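Local coordinates for conserved exported protein (Bacteroides fragilis, PDB 3CLW), which is of unknown cellular role but probably hydrolyses O-glycosidic bonds, as a family 30 glycoside hydrolase-like protein, at residues E18-S23 with N305-A310; D206-V211 with V264-N269; K226-E231 with F271-A276. All coordinates share one frame; numbering follows the deposited sequence. Where two conformers were deposited one is given.

In the fold
The three contacts run through one side of the barrel, from its interior to its outer layer. Centres of contacts 1 and 3 lie about 10 Å apart, as do those of contacts 3 and 2, whereas contacts 1 and 2 are about 19 Å apart. Strands 270-276 and 307-310 are neighbours, and Lys307 O stands 2.9 Å from Val274 N, a probable hydrogen bond joining contacts 1 and 3. Asn269 O, 2.9 Å from Ile227 N, probably does the same for contacts 2 and 3, while Val211 CG2 packs 3.9 Å from Ile229 CG2. In barrels of this kind the active site lies at the C-terminal strand ends; Glu231 of contact 3 stands near that end of its strand.

Contact 1: E18-S23 with N305-A310; sequences EIDNFS and NTKFWA
The indole of Trp309 meets Asp20 at its pyrrole edge: OD2 sits 2.5 Å from NE1, almost exactly in the ring plane, with an N-H...O angle of 156°. The bond is thus well directed, although so short a separation at 2.2 Å resolution should not be taken literally. Asp20 offers this oxygen's anti lone pair, and its carboxylate plane is turned 62° from the ring. Around the benzo end, Asn21 brings ND2 to 3.3 Å from Trp309 CH2 from an oblique direction, its amide nearly perpendicular to the indole; the other end of that amide, OD1, is held by Gln355. Phe271 and Tyr180 make edge-to-face pairs with the same tryptophan, which places it among aromatic side chains inside the barrel.

The second oxygen of Asp20 serves Lys307. Asp20 OD1 uses its syn lone pair towards Lys307 NZ at 2.7 Å, and the two side chains approach from opposite directions. With CG anti to its carbonyl carbon (chi1 -66°), Asp20 reaches across to both partners. The lysine chain, extended beyond CG, carries Lys307 NZ on to Glu18 as well, where Glu18 OE1 receives it at 3.1 Å on the anti side, somewhat out of the carboxylate plane.

Two acids therefore share one ammonium group, and Asp20 spends each oxygen on a different donor, which should fix the rotation of its carboxylate. The paired positive charge and the indole N-H would both be expected to favour ionised Asp20, while the second acid, Glu18, should help keep Lys307 protonated.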
loop_
_atom_site.group_PDB
_atom_site.type_symbol
_atom_site.label_atom_id
_atom_site.label_comp_id
_atom_site.label_asym_id
_atom_site.label_seq_id
_atom_site.Cartn_x
_atom_site.Cartn_y
_atom_site.Cartn_z
ATOM N N GLU A 18 16.582 0.248 -0.356
ATOM C CA GLU A 18 16.179 1.552 -0.841
ATOM C C GLU A 18 14.652 1.697 -0.674
ATOM O O GLU A 18 13.912 0.744 -0.933
ATOM C CB GLU A 18 16.556 1.658 -2.313
ATOM C CG GLU A 18 16.229 2.978 -2.997
ATOM C CD GLU A 18 16.538 2.931 -4.499
ATOM O OE1 GLU A 18 16.131 1.945 -5.182
ATOM O OE2 GLU A 18 17.198 3.866 -5.004
ATOM N N ILE A 19 14.198 2.874 -0.237
ATOM C CA ILE A 19 12.751 3.162 -0.138
ATOM C C ILE A 19 12.199 3.628 -1.484
ATOM O O ILE A 19 12.748 4.539 -2.108
ATOM C CB ILE A 19 12.413 4.232 0.932
ATOM C CG1 ILE A 19 13.020 3.897 2.307
ATOM C CG2 ILE A 19 10.893 4.441 1.042
ATOM C CD1 ILE A 19 12.382 2.672 2.984
ATOM N N ASP A 20 11.130 2.979 -1.938
ATOM C CA ASP A 20 10.418 3.393 -3.145
ATOM C C ASP A 20 9.324 4.420 -2.803
ATOM O O ASP A 20 9.334 5.512 -3.328
ATOM C CB ASP A 20 9.800 2.179 -3.855
ATOM C CG ASP A 20 10.856 1.214 -4.425
ATOM O OD1 ASP A 20 11.966 1.670 -4.747
ATOM O OD2 ASP A 20 10.566 0.010 -4.548
ATOM N N ASN A 21 8.375 4.058 -1.938
ATOM C CA ASN A 21 7.216 4.942 -1.651
ATOM C C ASN A 21 6.417 4.481 -0.461
ATOM O O ASN A 21 6.648 3.399 0.076
ATOM C CB ASN A 21 6.257 5.013 -2.853
ATOM C CG ASN A 21 5.672 3.635 -3.245
ATOM O OD1 ASN A 21 4.755 3.119 -2.590
ATOM N ND2 ASN A 21 6.187 3.052 -4.330
ATOM N N PHE A 22 5.463 5.321 -0.079
ATOM C CA PHE A 22 4.334 4.932 0.732
ATOM C C PHE A 22 3.138 5.334 -0.111
ATOM O O PHE A 22 3.161 6.348 -0.812
ATOM C CB PHE A 22 4.365 5.673 2.075
ATOM C CG PHE A 22 5.481 5.193 2.999
ATOM C CD1 PHE A 22 5.230 4.205 3.961
ATOM C CD2 PHE A 22 6.769 5.697 2.867
ATOM C CE1 PHE A 22 6.252 3.741 4.779
ATOM C CE2 PHE A 22 7.791 5.241 3.669
ATOM C CZ PHE A 22 7.539 4.258 4.629
ATOM N N SER A 23 2.096 4.527 -0.058
ATOM C CA SER A 23 1.059 4.638 -1.020
ATOM C C SER A 23 -0.306 4.382 -0.402
ATOM O O SER A 23 -0.402 3.997 0.752
ATOM C CB SER A 23 1.328 3.662 -2.150
ATOM O OG SER A 23 0.482 3.938 -3.253
ATOM N N ASN A 305 18.664 -9.614 -6.028
ATOM C CA ASN A 305 18.418 -8.324 -5.385
ATOM C C ASN A 305 16.945 -7.895 -5.566
ATOM O O ASN A 305 16.652 -6.725 -5.781
ATOM C CB ASN A 305 19.393 -7.254 -5.919
ATOM C CG ASN A 305 19.631 -6.110 -4.929
ATOM O OD1 ASN A 305 19.575 -6.294 -3.710
ATOM N ND2 ASN A 305 19.929 -4.926 -5.455
ATOM N N THR A 306 16.035 -8.854 -5.481
ATOM C CA THR A 306 14.615 -8.604 -5.661
ATOM C C THR A 306 14.073 -7.852 -4.473
ATOM O O THR A 306 14.349 -8.197 -3.342
ATOM C CB THR A 306 13.864 -9.921 -5.906
ATOM O OG1 THR A 306 14.418 -10.519 -7.081
ATOM C CG2 THR A 306 12.344 -9.709 -6.101
ATOM N N LYS A 307 13.330 -6.790 -4.754
ATOM C CA LYS A 307 12.628 -6.032 -3.713
ATOM C C LYS A 307 11.353 -6.733 -3.187
ATOM O O LYS A 307 10.790 -7.635 -3.817
ATOM C CB LYS A 307 12.295 -4.631 -4.223
ATOM C CG LYS A 307 13.489 -3.690 -4.349
ATOM C CD LYS A 307 13.077 -2.424 -5.015
ATOM C CE LYS A 307 14.191 -1.407 -4.952
ATOM N NZ LYS A 307 13.784 -0.099 -5.550
ATOM N N PHE A 308 10.914 -6.286 -2.015
ATOM C CA PHE A 308 9.580 -6.593 -1.538
ATOM C C PHE A 308 8.726 -5.307 -1.369
ATOM O O PHE A 308 9.245 -4.284 -0.951
ATOM C CB PHE A 308 9.643 -7.382 -0.213
ATOM C CG PHE A 308 8.283 -7.749 0.309
ATOM C CD1 PHE A 308 7.536 -8.725 -0.326
ATOM C CD2 PHE A 308 7.746 -7.073 1.388
ATOM C CE1 PHE A 308 6.271 -9.053 0.134
ATOM C CE2 PHE A 308 6.489 -7.369 1.851
ATOM C CZ PHE A 308 5.739 -8.360 1.231
ATOM N N TRP A 309 7.440 -5.386 -1.717
ATOM C CA TRP A 309 6.449 -4.320 -1.466
ATOM C C TRP A 309 5.266 -4.912 -0.706
ATOM O O TRP A 309 4.666 -5.936 -1.121
ATOM C CB TRP A 309 5.918 -3.716 -2.771
ATOM C CG TRP A 309 6.745 -2.618 -3.412
ATOM C CD1 TRP A 309 8.083 -2.339 -3.191
ATOM C CD2 TRP A 309 6.300 -1.675 -4.409
ATOM N NE1 TRP A 309 8.474 -1.278 -3.973
ATOM C CE2 TRP A 309 7.405 -0.853 -4.729
ATOM C CE3 TRP A 309 5.058 -1.435 -5.054
ATOM C CZ2 TRP A 309 7.324 0.170 -5.665
ATOM C CZ3 TRP A 309 4.989 -0.411 -6.004
ATOM C CH2 TRP A 309 6.112 0.382 -6.287
ATOM N N ALA A 310 4.938 -4.298 0.427
ATOM C CA ALA A 310 3.669 -4.588 1.096
ATOM C C ALA A 310 2.645 -3.685 0.373
ATOM O O ALA A 310 2.741 -2.449 0.402
ATOM C CB ALA A 310 3.772 -4.328 2.616
#

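Contact 2: D206-V211 with V264-N269; sequences DLYRMV and VLKFKN
Val264 opens the contact by sliding its CG1 past the ring of Tyr208, 3.9 Å from CD1. Val264 CB also lies 4.1 Å from Val211 CG1, so the valine bridges two residues one helical turn apart on 206-211. Here the chain enters a type I turn, closed by Phe267 N bonding to Val264 O at 3.0 Å.

Lys266, within the turn, crosses Tyr208 at about a right angle. An extended chain brings NZ to the edge of the phenol, in the ring plane, where Lys266 NZ donates to Tyr208 OH at 2.7 Å. On the way out, its CG lies over one face of the Phe267 ring, near the rim.

Phe267 completes the group. Its edge is directed at the face of Tyr208 in an offset edge-to-face pair, with centroids 5.4 Å apart and planes at 67°. Closest to the phenol ring carbons is Phe267 CE2, 3.7 Å from Tyr208 CE1. Farther back on the ring, Phe267 CD2 packs 3.7 Å from Val211 CG1. Tyr208 can serve three of the four turn residues, Val264, Lys266 and Phe267, because its CG stands anti to the backbone N (chi1 176°), sending the ring outward from the helix towards the turn.

The turn follows helix 251-256 and leads into strand 270-276; its packing on helix 204-221 is a loop-to-helix contact in the outer layer of an alpha/beta (TIM) barrel.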
loop_
_atom_site.group_PDB
_atom_site.type_symbol
_atom_site.label_atom_id
_atom_site.label_comp_id
_atom_site.label_asym_id
_atom_site.label_seq_id
_atom_site.Cartn_x
_atom_site.Cartn_y
_atom_site.Cartn_z
ATOM N N ASP A 206 -1.322 -18.589 -15.170
ATOM C CA ASP A 206 -2.039 -17.376 -15.572
ATOM C C ASP A 206 -1.160 -16.134 -15.367
ATOM O O ASP A 206 -0.995 -15.323 -16.263
ATOM C CB ASP A 206 -3.345 -17.257 -14.786
ATOM C CG ASP A 206 -4.293 -18.443 -15.027
ATOM O OD1 ASP A 206 -4.291 -19.025 -16.144
ATOM O OD2 ASP A 206 -5.047 -18.800 -14.095
ATOM N N LEU A 207 -0.561 -16.042 -14.188
ATOM C CA LEU A 207 0.261 -14.915 -13.825
ATOM C C LEU A 207 1.449 -14.777 -14.762
ATOM O O LEU A 207 1.790 -13.663 -15.195
ATOM C CB LEU A 207 0.730 -15.057 -12.366
ATOM C CG LEU A 207 -0.382 -14.892 -11.322
ATOM C CD1 LEU A 207 0.136 -15.186 -9.922
ATOM C CD2 LEU A 207 -1.033 -13.501 -11.376
ATOM N N TYR A 208 2.080 -15.918 -15.069
ATOM C CA TYR A 208 3.234 -15.954 -15.952
ATOM C C TYR A 208 2.870 -15.430 -17.339
ATOM O O TYR A 208 3.618 -14.642 -17.927
ATOM C CB TYR A 208 3.853 -17.382 -15.995
ATOM C CG TYR A 208 4.996 -17.526 -16.973
ATOM C CD1 TYR A 208 6.308 -17.493 -16.549
ATOM C CD2 TYR A 208 4.745 -17.669 -18.347
ATOM C CE1 TYR A 208 7.363 -17.621 -17.466
ATOM C CE2 TYR A 208 5.783 -17.790 -19.279
ATOM C CZ TYR A 208 7.080 -17.769 -18.835
ATOM O OH TYR A 208 8.100 -17.898 -19.761
ATOM N N ARG A 209 1.722 -15.842 -17.850
ATOM C CA ARG A 209 1.272 -15.369 -19.152
ATOM C C ARG A 209 1.013 -13.876 -19.160
ATOM O O ARG A 209 1.388 -13.208 -20.111
ATOM C CB ARG A 209 0.015 -16.101 -19.654
ATOM C CG ARG A 209 0.259 -17.471 -20.225
ATOM C CD ARG A 209 -0.954 -17.977 -21.023
ATOM N NE ARG A 209 -1.074 -17.384 -22.370
ATOM C CZ ARG A 209 -2.155 -17.514 -23.149
ATOM N NH1 ARG A 209 -3.228 -18.188 -22.734
ATOM N NH2 ARG A 209 -2.167 -16.972 -24.349
ATOM N N MET A 210 0.367 -13.357 -18.106
ATOM C CA MET A 210 0.109 -11.944 -18.018
ATOM C C MET A 210 1.435 -11.190 -18.013
ATOM O O MET A 210 1.603 -10.213 -18.734
ATOM C CB MET A 210 -0.785 -11.609 -16.815
ATOM C CG MET A 210 -2.339 -11.755 -17.093
ATOM S SD MET A 210 -2.916 -11.098 -18.699
ATOM C CE MET A 210 -2.261 -9.412 -18.550
ATOM N N VAL A 211 2.409 -11.673 -17.251
ATOM C CA VAL A 211 3.725 -11.035 -17.268
ATOM C C VAL A 211 4.337 -11.062 -18.677
ATOM O O VAL A 211 4.795 -10.053 -19.182
ATOM C CB VAL A 211 4.683 -11.637 -16.224
ATOM C CG1 VAL A 211 6.073 -11.029 -16.369
ATOM C CG2 VAL A 211 4.150 -11.381 -14.829
ATOM N N VAL A 264 9.811 -15.533 -13.692
ATOM C CA VAL A 264 9.535 -14.335 -14.508
ATOM C C VAL A 264 10.743 -13.409 -14.582
ATOM O O VAL A 264 10.712 -12.381 -15.254
ATOM C CB VAL A 264 8.285 -13.572 -13.987
ATOM C CG1 VAL A 264 7.036 -14.416 -14.188
ATOM C CG2 VAL A 264 8.429 -13.156 -12.497
ATOM N N LEU A 265 11.823 -13.804 -13.914
ATOM C CA LEU A 265 13.011 -12.963 -13.725
ATOM C C LEU A 265 13.612 -12.489 -15.047
ATOM O O LEU A 265 14.147 -11.393 -15.125
ATOM C CB LEU A 265 14.073 -13.698 -12.876
ATOM C CG LEU A 265 13.799 -13.987 -11.379
ATOM C CD1 LEU A 265 15.013 -14.689 -10.749
ATOM C CD2 LEU A 265 13.407 -12.722 -10.550
ATOM N N LYS A 266 13.463 -13.307 -16.083
ATOM C CA LYS A 266 13.972 -13.044 -17.425
ATOM C C LYS A 266 13.294 -11.895 -18.170
ATOM O O LYS A 266 13.857 -11.352 -19.126
ATOM C CB LYS A 266 13.824 -14.308 -18.272
ATOM C CG LYS A 266 12.360 -14.781 -18.456
ATOM C CD LYS A 266 12.323 -16.224 -18.985
ATOM C CE LYS A 266 10.892 -16.681 -19.261
ATOM N NZ LYS A 266 10.762 -18.124 -19.683
ATOM N N PHE A 267 12.061 -11.564 -17.788
ATOM C CA PHE A 267 11.311 -10.550 -18.506
ATOM C C PHE A 267 11.874 -9.166 -18.224
ATOM O O PHE A 267 11.975 -8.748 -17.078
ATOM C CB PHE A 267 9.832 -10.663 -18.201
ATOM C CG PHE A 267 9.203 -11.923 -18.754
ATOM C CD1 PHE A 267 9.043 -12.100 -20.135
ATOM C CD2 PHE A 267 8.811 -12.945 -17.909
ATOM C CE1 PHE A 267 8.474 -13.277 -20.651
ATOM C CE2 PHE A 267 8.230 -14.114 -18.425
ATOM C CZ PHE A 267 8.062 -14.268 -19.790
ATOM N N LYS A 268 12.301 -8.516 -19.297
ATOM C CA LYS A 268 12.905 -7.172 -19.309
ATOM C C LYS A 268 12.056 -6.126 -18.555
ATOM O O LYS A 268 12.586 -5.269 -17.856
ATOM C CB LYS A 268 13.054 -6.761 -20.782
ATOM C CG LYS A 268 13.694 -5.420 -21.083
ATOM C CD LYS A 268 13.342 -4.958 -22.517
ATOM C CE LYS A 268 13.955 -3.556 -22.844
ATOM N NZ LYS A 268 13.278 -2.787 -24.003
ATOM N N ASN A 269 10.737 -6.195 -18.709
ATOM C CA ASN A 269 9.871 -5.122 -18.195
ATOM C C ASN A 269 9.224 -5.454 -16.862
ATOM O O ASN A 269 8.340 -4.725 -16.395
ATOM C CB ASN A 269 8.831 -4.706 -19.239
ATOM C CG ASN A 269 9.465 -4.141 -20.471
ATOM O OD1 ASN A 269 10.271 -3.218 -20.380
ATOM N ND2 ASN A 269 9.107 -4.679 -21.636
#

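Contact 3: K226-E231 with F271-A276; sequences KILIPE and FNCVAA
Strands 226-231 and 273-276 run parallel, with a crossing angle of -32° and an axis separation of 4.8 Å. Phe271 N binds Ile227 O at 2.9 Å, and Ala275 N binds Ile229 O at 3.0 Å. Two residues on one strand are thus matched by four on the other, where the chain turns a corner in an inverse gamma turn centred on Asn272. A water sits between the two backbones at this corner: it accepts from Ile229 N at 3.2 Å and lies 2.8 Å from Phe271 O. Beyond the cis peptide before Pro230, Glu231 N makes a weak bond to Ala275 O.

Among side chains, Leu228 is central. With CG anti to the backbone N (chi1 179°), it sets Leu228 CD1 3.7 Å from Ala275 CB and 3.8 Å from Phe271 CD2. Cys273 CB lies over one face of that phenyl ring, and Lys226 passes it at about a right angle, with CB 3.6 Å from Phe271 CB.

Glu231, held by Arg69, Ser182, His277 and Ser311, stands near the C-terminal end of its strand. Neighbouring parallel strands joined through helix 251-256 form a beta-alpha-beta crossover, the repeating unit of the TIM barrel.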
loop_
_atom_site.group_PDB
_atom_site.type_symbol
_atom_site.label_atom_id
_atom_site.label_comp_id
_atom_site.label_asym_id
_atom_site.label_seq_id
_atom_site.Cartn_x
_atom_site.Cartn_y
_atom_site.Cartn_z
ATOM N N LYS A 226 6.813 -0.673 -15.540
ATOM C CA LYS A 226 7.156 -2.020 -15.147
ATOM C C LYS A 226 6.008 -2.803 -14.519
ATOM O O LYS A 226 5.036 -2.228 -14.007
ATOM C CB LYS A 226 8.355 -1.983 -14.208
ATOM C CG LYS A 226 9.657 -1.591 -14.886
ATOM C CD LYS A 226 10.711 -1.451 -13.834
ATOM C CE LYS A 226 11.904 -0.589 -14.265
ATOM N NZ LYS A 226 12.608 -1.035 -15.520
ATOM N N ILE A 227 6.143 -4.128 -14.540
ATOM C CA ILE A 227 5.065 -5.049 -14.196
ATOM C C ILE A 227 5.250 -5.565 -12.780
ATOM O O ILE A 227 6.305 -6.109 -12.457
ATOM C CB ILE A 227 5.053 -6.276 -15.136
ATOM C CG1 ILE A 227 5.018 -5.858 -16.617
ATOM C CG2 ILE A 227 3.914 -7.230 -14.769
ATOM C CD1 ILE A 227 5.583 -6.967 -17.552
ATOM N N LEU A 228 4.208 -5.417 -11.957
ATOM C CA LEU A 228 4.245 -5.829 -10.558
ATOM C C LEU A 228 3.255 -6.944 -10.274
ATOM O O LEU A 228 2.065 -6.814 -10.575
ATOM C CB LEU A 228 3.961 -4.633 -9.614
ATOM C CG LEU A 228 3.959 -4.991 -8.110
ATOM C CD1 LEU A 228 5.332 -5.496 -7.621
ATOM C CD2 LEU A 228 3.443 -3.859 -7.211
ATOM N N ILE A 229 3.761 -8.023 -9.667
ATOM C CA ILE A 229 2.951 -9.174 -9.264
ATOM C C ILE A 229 3.472 -9.636 -7.910
ATOM O O ILE A 229 4.535 -9.224 -7.509
ATOM C CB ILE A 229 3.034 -10.326 -10.350
ATOM C CG1 ILE A 229 4.485 -10.778 -10.542
ATOM C CG2 ILE A 229 2.449 -9.842 -11.686
ATOM C CD1 ILE A 229 4.649 -12.198 -11.010
ATOM N N PRO A 230 2.780 -10.569 -7.231
ATOM C CA PRO A 230 1.457 -11.137 -7.527
ATOM C C PRO A 230 0.279 -10.567 -6.752
ATOM O O PRO A 230 -0.860 -10.962 -7.022
ATOM C CB PRO A 230 1.644 -12.607 -7.167
ATOM C CG PRO A 230 2.609 -12.548 -5.995
ATOM C CD PRO A 230 3.471 -11.325 -6.163
ATOM N N GLU A 231 0.526 -9.679 -5.786
ATOM C CA GLU A 231 -0.575 -9.095 -4.984
ATOM C C GLU A 231 -1.395 -10.173 -4.270
ATOM O O GLU A 231 -2.642 -10.072 -4.167
ATOM C CB GLU A 231 -1.517 -8.229 -5.841
ATOM C CG GLU A 231 -0.822 -7.178 -6.677
ATOM C CD GLU A 231 -0.693 -5.822 -5.977
ATOM O OE1 GLU A 231 -0.401 -4.828 -6.692
ATOM O OE2 GLU A 231 -0.884 -5.744 -4.731
ATOM N N PHE A 271 9.029 -5.435 -13.025
ATOM C CA PHE A 271 9.542 -4.772 -11.850
ATOM C C PHE A 271 10.086 -5.845 -10.919
ATOM O O PHE A 271 9.337 -6.746 -10.496
ATOM C CB PHE A 271 8.432 -3.975 -11.166
ATOM C CG PHE A 271 8.883 -3.240 -9.940
ATOM C CD1 PHE A 271 10.172 -2.682 -9.866
ATOM C CD2 PHE A 271 7.998 -3.048 -8.867
ATOM C CE1 PHE A 271 10.575 -1.979 -8.727
ATOM C CE2 PHE A 271 8.410 -2.354 -7.722
ATOM C CZ PHE A 271 9.702 -1.842 -7.657
ATOM N N ASN A 272 11.378 -5.744 -10.589
ATOM C CA ASN A 272 12.059 -6.788 -9.841
ATOM C C ASN A 272 11.759 -6.663 -8.352
ATOM O O ASN A 272 12.568 -6.153 -7.566
ATOM C CB ASN A 272 13.583 -6.774 -10.133
ATOM C CG ASN A 272 14.351 -7.880 -9.392
ATOM O OD1 ASN A 272 13.836 -8.978 -9.168
ATOM N ND2 ASN A 272 15.588 -7.577 -9.012
ATOM N N CYS A 273 10.601 -7.195 -7.988
ATOM C CA CYS A 273 9.938 -6.921 -6.717
ATOM C C CYS A 273 8.748 -7.860 -6.624
ATOM O O CYS A 273 8.049 -8.107 -7.610
ATOM C CB CYS A 273 9.440 -5.462 -6.672
ATOM S SG CYS A 273 8.632 -4.959 -5.145
ATOM N N VAL A 274 8.530 -8.398 -5.434
ATOM C CA VAL A 274 7.361 -9.230 -5.130
ATOM C C VAL A 274 6.384 -8.381 -4.286
ATOM O O VAL A 274 6.793 -7.757 -3.305
ATOM C CB VAL A 274 7.807 -10.471 -4.327
ATOM C CG1 VAL A 274 6.619 -11.327 -3.870
ATOM C CG2 VAL A 274 8.801 -11.294 -5.106
ATOM N N ALA A 275 5.113 -8.363 -4.674
ATOM C CA ALA A 275 4.069 -7.665 -3.917
ATOM C C ALA A 275 3.131 -8.618 -3.222
ATOM O O ALA A 275 2.550 -9.501 -3.859
ATOM C CB ALA A 275 3.248 -6.704 -4.836
ATOM N N ALA A 276 2.972 -8.429 -1.919
ATOM C CA ALA A 276 1.957 -9.157 -1.161
ATOM C C ALA A 276 1.297 -8.240 -0.136
ATOM O O ALA A 276 1.847 -7.198 0.230
ATOM C CB ALA A 276 2.557 -10.391 -0.468
HETATM O O HOH W 1 6.925 -8.023 -9.781
#